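Local coordinates for PhiH1 repressor-like protein (Haloarcula marismortui ATCC 43049, PDB 3B73), which is of unknown function but, as a repressor-like winged helix-turn-helix protein, probably binds DNA and regulates transcription, at residues Arg17-Ile22 with Lys51-His56; Glu32-Asp37 with Ser44-Arg49. All blocks are in the same frame, centred on the assembly; numbering follows the deposited sequence.

Contact 1 of 2, residues Arg17-Ile22 with Lys51-His56; sequences RILEII and KKLADH
L53 reaches from helix 43-55 to helix 13-25 and meets two side chains there, I18 and L19. All of the touching across the two segments is apolar. The two methyls of L53 divide the work. CD1 packs on CG2 of I18 at 4.0 Å. CD2 packs on CD1 of L19, also at 4.0 Å. The CA atoms of L19 and L53, the nearest pair of the two backbones, stay 8.5 Å apart, so the branched ends fill the gap. I18 presents its CG2 methyl, which lies anti to the backbone N. The CB of L19 does not point at the other helix, yet its leucine end swings nearer. L59 of strand 59-62 packs on both L19 and L53.

The polar groups work elsewhere. On helix 13-25, R17 NH1 donates to E20 OE2 at 2.8 Å, one turn along. The bond is bent, with an N-H...O angle of 135°. It arrives on the syn side of the E20 carboxylate but tilted 29° out of its plane. R17 NH2 goes on to a salt bridge with D16 of the second subunit. On helix 43-55, K51 NZ and D55 OD2 form a weak salt bridge at 3.4 Å.

The chemistry implies that van der Waals and hydrophobic packing alone join the two helices here, while R17 carries its charge to the second subunit.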
loop_
_atom_site.group_PDB
_atom_site.type_symbol
_atom_site.label_atom_id
_atom_site.label_comp_id
_atom_site.label_asym_id
_atom_site.label_seq_id
_atom_site.Cartn_x
_atom_site.Cartn_y
_atom_site.Cartn_z
ATOM N N ARG B 17 1.639 -4.266 3.626
ATOM C CA ARG B 17 1.866 -5.706 3.554
ATOM C C ARG B 17 2.102 -6.276 4.932
ATOM O O ARG B 17 1.465 -7.252 5.329
ATOM C CB ARG B 17 3.048 -6.048 2.648
ATOM C CG ARG B 17 2.845 -5.633 1.215
ATOM C CD ARG B 17 1.569 -6.218 0.627
ATOM N NE ARG B 17 1.253 -5.424 -0.535
ATOM C CZ ARG B 17 0.261 -4.550 -0.595
ATOM N NH1 ARG B 17 -0.586 -4.413 0.409
ATOM N NH2 ARG B 17 0.106 -3.836 -1.688
ATOM N N ILE B 18 3.000 -5.656 5.687
ATOM C CA ILE B 18 3.252 -6.151 7.027
ATOM C C ILE B 18 1.977 -6.109 7.854
ATOM O O ILE B 18 1.658 -7.075 8.532
ATOM C CB ILE B 18 4.341 -5.355 7.718
ATOM C CG1 ILE B 18 5.670 -5.590 6.997
ATOM C CG2 ILE B 18 4.389 -5.720 9.193
ATOM C CD1 ILE B 18 6.679 -4.569 7.301
ATOM N N LEU B 19 1.241 -5.000 7.806
ATOM C CA LEU B 19 0.008 -4.934 8.591
ATOM C C LEU B 19 -0.974 -6.039 8.194
ATOM O O LEU B 19 -1.581 -6.672 9.049
ATOM C CB LEU B 19 -0.659 -3.562 8.488
ATOM C CG LEU B 19 0.002 -2.477 9.324
ATOM C CD1 LEU B 19 -0.531 -1.135 8.900
ATOM C CD2 LEU B 19 -0.215 -2.720 10.838
ATOM N N GLU B 20 -1.106 -6.274 6.893
ATOM C CA GLU B 20 -2.029 -7.277 6.355
ATOM C C GLU B 20 -1.635 -8.682 6.809
ATOM O O GLU B 20 -2.486 -9.505 7.146
ATOM C CB GLU B 20 -2.081 -7.200 4.820
ATOM C CG GLU B 20 -2.793 -5.935 4.321
ATOM C CD GLU B 20 -2.491 -5.589 2.866
ATOM O OE1 GLU B 20 -3.115 -4.630 2.370
ATOM O OE2 GLU B 20 -1.645 -6.254 2.216
ATOM N N ILE B 21 -0.339 -8.944 6.841
ATOM C CA ILE B 21 0.140 -10.257 7.229
ATOM C C ILE B 21 -0.076 -10.482 8.714
ATOM O O ILE B 21 -0.541 -11.541 9.133
ATOM C CB ILE B 21 1.619 -10.457 6.859
ATOM C CG1 ILE B 21 1.737 -10.754 5.359
ATOM C CG2 ILE B 21 2.215 -11.600 7.667
ATOM C CD1 ILE B 21 3.141 -10.476 4.779
ATOM N N ILE B 22 0.245 -9.488 9.520
ATOM C CA ILE B 22 0.055 -9.646 10.947
ATOM C C ILE B 22 -1.445 -9.735 11.279
ATOM O O ILE B 22 -1.845 -10.498 12.143
ATOM C CB ILE B 22 0.749 -8.519 11.720
ATOM C CG1 ILE B 22 2.269 -8.663 11.563
ATOM C CG2 ILE B 22 0.331 -8.538 13.196
ATOM C CD1 ILE B 22 3.056 -7.612 12.320
ATOM N N LYS B 51 9.403 -1.382 13.768
ATOM C CA LYS B 51 9.667 -0.366 14.784
ATOM C C LYS B 51 8.841 0.877 14.462
ATOM O O LYS B 51 8.257 1.501 15.359
ATOM C CB LYS B 51 11.166 -0.042 14.854
ATOM C CG LYS B 51 11.670 0.405 16.228
ATOM C CD LYS B 51 11.575 1.916 16.397
ATOM C CE LYS B 51 12.227 2.393 17.695
ATOM N NZ LYS B 51 12.195 3.889 17.801
ATOM N N LYS B 52 8.760 1.203 13.172
ATOM C CA LYS B 52 8.043 2.399 12.729
ATOM C C LYS B 52 6.534 2.265 12.958
ATOM O O LYS B 52 5.898 3.157 13.510
ATOM C CB LYS B 52 8.314 2.657 11.253
ATOM C CG LYS B 52 8.129 4.106 10.818
ATOM C CD LYS B 52 9.404 4.883 11.047
ATOM C CE LYS B 52 9.330 6.267 10.459
ATOM N NZ LYS B 52 10.384 7.125 11.064
ATOM N N LEU B 53 5.971 1.138 12.538
ATOM C CA LEU B 53 4.560 0.872 12.752
ATOM C C LEU B 53 4.202 0.926 14.236
ATOM O O LEU B 53 3.125 1.419 14.594
ATOM C CB LEU B 53 4.167 -0.470 12.114
ATOM C CG LEU B 53 4.223 -0.392 10.582
ATOM C CD1 LEU B 53 4.439 -1.752 9.917
ATOM C CD2 LEU B 53 3.011 0.344 10.042
ATOM N N ALA B 54 5.104 0.441 15.094
ATOM C CA ALA B 54 4.860 0.455 16.538
ATOM C C ALA B 54 4.904 1.878 17.085
ATOM O O ALA B 54 4.101 2.247 17.958
ATOM C CB ALA B 54 5.845 -0.447 17.280
ATOM N N ASP B 55 5.827 2.683 16.561
ATOM C CA ASP B 55 5.918 4.091 16.955
ATOM C C ASP B 55 4.627 4.794 16.648
ATOM O O ASP B 55 4.217 5.693 17.390
ATOM C CB ASP B 55 7.073 4.790 16.229
ATOM C CG ASP B 55 8.444 4.269 16.676
ATOM O OD1 ASP B 55 8.509 3.607 17.735
ATOM O OD2 ASP B 55 9.453 4.529 15.979
ATOM N N HIS B 56 3.991 4.388 15.550
ATOM C CA HIS B 56 2.739 5.007 15.122
ATOM C C HIS B 56 1.522 4.264 15.659
ATOM O O HIS B 56 0.400 4.508 15.232
ATOM C CB HIS B 56 2.699 5.128 13.601
ATOM C CG HIS B 56 3.703 6.093 13.061
ATOM N ND1 HIS B 56 3.385 7.401 12.757
ATOM C CD2 HIS B 56 5.023 5.957 12.793
ATOM C CE1 HIS B 56 4.463 8.023 12.316
ATOM N NE2 HIS B 56 5.470 7.169 12.322
#

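Contact 2 of 2, residues Glu32-Asp37 with Ser44-Arg49; sequences ELEDRD and SSVSRR. With SO4 (sulfate ion), chain D.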
loop_
_atom_site.group_PDB
_atom_site.type_symbol
_atom_site.label_atom_id
_atom_site.label_comp_id
_atom_site.label_asym_id
_atom_site.label_seq_id
_atom_site.Cartn_x
_atom_site.Cartn_y
_atom_site.Cartn_z
ATOM N N GLU B 32 10.152 -14.397 10.279
ATOM C CA GLU B 32 9.027 -15.012 9.577
ATOM C C GLU B 32 8.335 -14.088 8.538
ATOM O O GLU B 32 7.775 -14.566 7.549
ATOM C CB GLU B 32 8.036 -15.652 10.567
ATOM C CG GLU B 32 7.229 -14.687 11.407
ATOM C CD GLU B 32 6.050 -14.100 10.644
ATOM O OE1 GLU B 32 5.688 -14.649 9.572
ATOM O OE2 GLU B 32 5.489 -13.089 11.119
ATOM N N LEU B 33 8.383 -12.773 8.746
ATOM C CA LEU B 33 7.811 -11.850 7.762
ATOM C C LEU B 33 8.664 -11.832 6.505
ATOM O O LEU B 33 8.140 -11.837 5.380
ATOM C CB LEU B 33 7.692 -10.444 8.343
ATOM C CG LEU B 33 6.463 -10.243 9.231
ATOM C CD1 LEU B 33 6.624 -8.970 10.042
ATOM C CD2 LEU B 33 5.182 -10.213 8.379
ATOM N N GLU B 34 9.980 -11.800 6.722
ATOM C CA GLU B 34 10.995 -11.893 5.669
ATOM C C GLU B 34 10.731 -13.065 4.710
ATOM O O GLU B 34 10.880 -12.955 3.486
ATOM C CB GLU B 34 12.379 -12.040 6.328
ATOM C CG GLU B 34 13.488 -12.411 5.385
ATOM C CD GLU B 34 13.595 -11.426 4.258
ATOM O OE1 GLU B 34 13.354 -10.229 4.516
ATOM O OE2 GLU B 34 13.902 -11.844 3.121
ATOM N N ASP B 35 10.309 -14.187 5.274
ATOM C CA ASP B 35 10.147 -15.411 4.498
ATOM C C ASP B 35 8.882 -15.453 3.644
ATOM O O ASP B 35 8.713 -16.366 2.845
ATOM C CB ASP B 35 10.215 -16.634 5.419
ATOM C CG ASP B 35 11.574 -16.787 6.081
ATOM O OD1 ASP B 35 12.585 -16.429 5.435
ATOM O OD2 ASP B 35 11.634 -17.255 7.241
ATOM N N ARG B 36 7.994 -14.476 3.814
ATOM C CA ARG B 36 6.789 -14.387 2.992
ATOM C C ARG B 36 7.116 -13.976 1.547
ATOM O O ARG B 36 8.043 -13.194 1.311
ATOM C CB ARG B 36 5.830 -13.381 3.612
ATOM C CG ARG B 36 5.167 -13.878 4.861
ATOM C CD ARG B 36 4.142 -14.911 4.474
ATOM N NE ARG B 36 2.899 -14.708 5.210
ATOM C CZ ARG B 36 1.704 -14.588 4.638
ATOM N NH1 ARG B 36 0.617 -14.401 5.380
ATOM N NH2 ARG B 36 1.591 -14.675 3.322
ATOM N N ASP B 37 6.364 -14.493 0.575
ATOM C CA ASP B 37 6.616 -14.135 -0.827
ATOM C C ASP B 37 6.328 -12.662 -1.041
ATOM O O ASP B 37 6.962 -11.993 -1.865
ATOM C CB ASP B 37 5.737 -14.955 -1.775
ATOM C CG ASP B 37 6.292 -16.345 -2.038
ATOM O OD1 ASP B 37 7.049 -16.861 -1.186
ATOM O OD2 ASP B 37 5.966 -16.925 -3.097
ATOM N N SER B 44 16.307 -6.851 8.034
ATOM C CA SER B 44 16.605 -5.630 8.784
ATOM C C SER B 44 15.613 -4.519 8.422
ATOM O O SER B 44 15.232 -3.701 9.272
ATOM C CB SER B 44 18.057 -5.180 8.569
ATOM O OG SER B 44 18.346 -5.028 7.191
ATOM N N SER B 45 15.186 -4.486 7.161
ATOM C CA SER B 45 14.220 -3.478 6.735
ATOM C C SER B 45 12.890 -3.746 7.407
ATOM O O SER B 45 12.232 -2.824 7.892
ATOM C CB SER B 45 14.039 -3.486 5.222
ATOM O OG SER B 45 15.215 -3.035 4.595
ATOM N N VAL B 46 12.503 -5.020 7.427
ATOM C CA VAL B 46 11.286 -5.417 8.114
ATOM C C VAL B 46 11.340 -4.949 9.552
ATOM O O VAL B 46 10.373 -4.371 10.049
ATOM C CB VAL B 46 11.059 -6.939 8.068
ATOM C CG1 VAL B 46 9.827 -7.325 8.927
ATOM C CG2 VAL B 46 10.908 -7.395 6.627
ATOM N N SER B 47 12.458 -5.213 10.234
ATOM C CA SER B 47 12.622 -4.730 11.611
ATOM C C SER B 47 12.419 -3.225 11.723
ATOM O O SER B 47 11.763 -2.739 12.660
ATOM C CB SER B 47 13.994 -5.105 12.175
ATOM O OG SER B 47 14.021 -6.480 12.507
ATOM N N ARG B 48 12.999 -2.488 10.779
ATOM C CA ARG B 48 12.830 -1.036 10.736
ATOM C C ARG B 48 11.362 -0.630 10.582
ATOM O O ARG B 48 10.876 0.222 11.323
ATOM C CB ARG B 48 13.674 -0.433 9.613
ATOM C CG ARG B 48 15.027 0.050 10.091
ATOM C CD ARG B 48 15.911 0.533 8.943
ATOM N NE ARG B 48 16.786 -0.526 8.443
ATOM C CZ ARG B 48 16.832 -0.919 7.175
ATOM N NH1 ARG B 48 16.056 -0.325 6.276
ATOM N NH2 ARG B 48 17.660 -1.894 6.804
ATOM N N ARG B 49 10.659 -1.253 9.638
ATOM C CA ARG B 49 9.241 -0.972 9.437
ATOM C C ARG B 49 8.416 -1.383 10.648
ATOM O O ARG B 49 7.486 -0.666 11.052
ATOM C CB ARG B 49 8.710 -1.661 8.177
ATOM C CG ARG B 49 9.388 -1.204 6.903
ATOM C CD ARG B 49 9.741 0.270 6.913
ATOM N NE ARG B 49 8.592 1.170 7.058
ATOM C CZ ARG B 49 8.704 2.494 7.041
ATOM N NH1 ARG B 49 9.903 3.039 6.892
ATOM N NH2 ARG B 49 7.640 3.282 7.177
HETATM S S SO4 D . 15.855 -4.138 0.843
HETATM O O1 SO4 D . 14.962 -3.130 0.278
HETATM O O2 SO4 D . 17.239 -3.639 0.838
HETATM O O3 SO4 D . 15.449 -4.399 2.226
HETATM O O4 SO4 D . 15.738 -5.355 0.030
#
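V46 on helix 43-55 meets L33 on helix 30-34, and one methyl makes the apolar contact. V46 CG1 lies 3.8 Å from L33 CD1 and equally close to L33 CB, so it rests on both the root and one branch tip of the leucine. With CG1 anti to the backbone N (chi1 175°), that methyl is the one turned onto L33, while CG2 lies beside the backbone N and faces E34. CG2 comes within 4.3 Å of E34 OE1, a loose approach at the margin of the contact. The CA atoms of E34 and V46 are 6.9 Å apart, so short helix 30-34 lies close against helix 43-55. A sulfate ion, probably from the crystallisation liquor, sits by S45. S45 OG donates to sulfate O3 at 2.7 Å.

S42 N gives the ion a second bond. S45 OG is also bonded to S42 OG, which probably helps to hold the hydroxyl beside the ion. R48 NH1 makes a weak, bent bond to S45 OG at 3.3 Å, with an N-H...O angle of 121°. One face of the R48 guanidinium lies over S44 O and S45 CA, both offset toward its rim. I18 and I21 of helix 13-25 pack on L33. I39 and I41, from the link between the two helices, pack on V46.

Helix 30-34, the turn and helix 43-55 form the helix-turn-helix of a winged-helix domain. The second helix is then the probable recognition helix. A sulfate near its start is consistent with a place for a DNA phosphate.

How the contacts relate
The centres of contacts 1 and 2 lie about 10 Å apart. Both use helix 43-55: contact 2 takes its earlier part and contact 1 its end. Along the chain, 32-37 and 44-49 are nested inside the loop closed by 17-22 and 51-56. The two contacts also touch, with I21 CG2 3.4 Å from L33 CD2 and I18 CD1 3.7 Å from R49 CB. Helices 13-25, 30-34 and 43-55 thus share one apolar core, the three-helix part of the winged-helix domain. The centre of contact 2 is about 11 Å from the centre of the chain, that of contact 1 about 2 Å. Helix 43-55, the probable recognition helix, packs on both other helices through this core.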